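Local coordinates for protein succinate--CoA ligase subunit alpha (Campylobacter jejuni, PDB 6MEL) that forms the alpha subunit of a succinate--CoA ligase and carries an N-terminal CoA-binding domain of the Rossmann type, at residues I12-T17 and G37-H42. Numbering follows the deposited sequence.
Sequences IVQGFT and GGITPH
Phe16 lays its ring against the glycine pair near the C-terminal end of strand 34-39. Its CB lies 3.7 Å from Gly38 CA, and CG keeps the same distance from that carbon. CD2 comes closest, 3.4 Å from Gly38 CA, then CE2 passes on to Gly38 N, while Gly37 C sits over one ring face, displaced toward the rim. The torsion that sets this path holds CG anti to the backbone N (chi1 -170°), turning the ring back along the neighbouring strand; Gly38, lacking a side chain, lets it come this near. His48 meets the same ring edge-to-face.

The backbones run parallel. Val13 N donates to Gly37 O, and Ile39 N returns a 2.8 Å bond to Val13 O. At the end of its strand, Ile39 O takes a nearly straight bond from Phe16 N (168° at the hydrogen) and a second from Thr40 OG1, both from the same face of its carbonyl plane; Gly15 N adds a weak one. Thr40 OG1 in turn accepts from Thr17 OG1 at 2.9 Å and weakly from Thr17 N, so one hydroxyl ties the two outgoing loops together. On the sheet face bearing Ile12 and Ile39, their CD1 methyls touch at 3.8 Å, beneath helix 57-64.

Both strands belong to one beta-alpha-beta unit, 10-14, 19-31 and 34-39, and the glycine-containing turn leads from the first strand into its helix. This pairing at the C-terminal strand ends is characteristic of a Rossmann-like fold, here the CoA-binding domain.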
loop_
_atom_site.group_PDB
_atom_site.type_symbol
_atom_site.label_atom_id
_atom_site.label_comp_id
_atom_site.label_asym_id
_atom_site.label_seq_id
_atom_site.Cartn_x
_atom_site.Cartn_y
_atom_site.Cartn_z
ATOM N N ILE A 12 -15.367 9.759 21.326
ATOM C CA ILE A 12 -15.484 10.983 20.580
ATOM C C ILE A 12 -15.112 10.715 19.129
ATOM O O ILE A 12 -14.305 9.813 18.821
ATOM C CB ILE A 12 -14.611 12.097 21.163
ATOM C CG1 ILE A 12 -13.171 11.634 21.337
ATOM C CG2 ILE A 12 -15.197 12.602 22.464
ATOM C CD1 ILE A 12 -12.230 12.761 21.676
ATOM N N VAL A 13 -15.649 11.549 18.245
ATOM C CA VAL A 13 -15.396 11.416 16.813
ATOM C C VAL A 13 -14.603 12.643 16.364
ATOM O O VAL A 13 -15.044 13.763 16.522
ATOM C CB VAL A 13 -16.723 11.293 16.050
ATOM C CG1 VAL A 13 -16.497 11.168 14.566
ATOM C CG2 VAL A 13 -17.587 10.150 16.578
ATOM N N GLN A 14 -13.422 12.421 15.783
ATOM C CA GLN A 14 -12.677 13.506 15.152
ATOM C C GLN A 14 -13.133 13.546 13.687
ATOM O O GLN A 14 -13.210 12.506 13.013
ATOM C CB GLN A 14 -11.175 13.328 15.361
ATOM C CG GLN A 14 -10.719 13.494 16.806
ATOM C CD GLN A 14 -9.302 13.052 17.052
ATOM O OE1 GLN A 14 -9.061 12.070 17.753
ATOM N NE2 GLN A 14 -8.355 13.789 16.477
ATOM N N GLY A 15 -13.493 14.746 13.217
ATOM C CA GLY A 15 -14.114 14.926 11.899
ATOM C C GLY A 15 -15.617 14.629 11.935
ATOM O O GLY A 15 -16.209 14.200 10.949
ATOM N N PHE A 16 -16.248 15.008 13.044
ATOM C CA PHE A 16 -17.597 14.613 13.394
ATOM C C PHE A 16 -18.645 15.172 12.423
ATOM O O PHE A 16 -19.639 14.532 12.233
ATOM C CB PHE A 16 -17.887 15.099 14.812
ATOM C CG PHE A 16 -19.140 14.615 15.491
ATOM C CD1 PHE A 16 -19.657 13.357 15.274
ATOM C CD2 PHE A 16 -19.754 15.421 16.441
ATOM C CE1 PHE A 16 -20.770 12.911 15.968
ATOM C CE2 PHE A 16 -20.861 14.974 17.139
ATOM C CZ PHE A 16 -21.375 13.725 16.895
ATOM N N THR A 17 -18.442 16.359 11.838
ATOM C CA THR A 17 -19.521 16.990 11.075
ATOM C C THR A 17 -19.372 16.728 9.584
ATOM O O THR A 17 -20.221 17.109 8.860
ATOM C CB THR A 17 -19.654 18.503 11.305
ATOM O OG1 THR A 17 -18.426 19.150 11.003
ATOM C CG2 THR A 17 -20.070 18.830 12.714
ATOM N N GLY A 37 -19.706 12.785 21.859
ATOM C CA GLY A 37 -19.280 14.088 21.326
ATOM C C GLY A 37 -18.349 13.961 20.139
ATOM O O GLY A 37 -17.943 12.867 19.710
ATOM N N GLY A 38 -17.984 15.091 19.580
ATOM C CA GLY A 38 -17.052 15.069 18.465
ATOM C C GLY A 38 -16.362 16.395 18.282
ATOM O O GLY A 38 -16.759 17.398 18.925
ATOM N N ILE A 39 -15.393 16.401 17.357
ATOM C CA ILE A 39 -14.535 17.517 17.108
ATOM C C ILE A 39 -14.774 17.990 15.668
ATOM O O ILE A 39 -14.770 17.210 14.742
ATOM C CB ILE A 39 -13.058 17.160 17.406
ATOM C CG1 ILE A 39 -12.804 16.875 18.891
ATOM C CG2 ILE A 39 -12.135 18.314 17.044
ATOM C CD1 ILE A 39 -13.362 15.671 19.434
ATOM N N THR A 40 -14.946 19.301 15.498
ATOM C CA THR A 40 -14.715 19.972 14.240
ATOM C C THR A 40 -14.235 21.387 14.538
ATOM O O THR A 40 -14.968 22.144 15.148
ATOM C CB THR A 40 -15.974 20.015 13.367
ATOM O OG1 THR A 40 -16.358 18.675 13.044
ATOM C CG2 THR A 40 -15.745 20.787 12.081
ATOM N N PRO A 41 -13.013 21.795 14.132
ATOM C CA PRO A 41 -12.550 23.158 14.397
ATOM C C PRO A 41 -13.575 24.184 13.882
ATOM O O PRO A 41 -14.093 24.024 12.789
ATOM C CB PRO A 41 -11.240 23.265 13.612
ATOM C CG PRO A 41 -10.751 21.825 13.544
ATOM C CD PRO A 41 -12.026 21.002 13.365
ATOM N N HIS A 42 -13.868 25.184 14.723
ATOM C CA HIS A 42 -14.693 26.341 14.423
ATOM C C HIS A 42 -16.182 25.997 14.559
ATOM O O HIS A 42 -17.034 26.784 14.172
ATOM C CB HIS A 42 -14.374 26.907 13.037
ATOM C CG HIS A 42 -12.915 27.127 12.823
ATOM N ND1 HIS A 42 -12.155 27.929 13.657
ATOM C CD2 HIS A 42 -12.082 26.647 11.885
ATOM C CE1 HIS A 42 -10.902 27.909 13.246
ATOM N NE2 HIS A 42 -10.836 27.133 12.157
#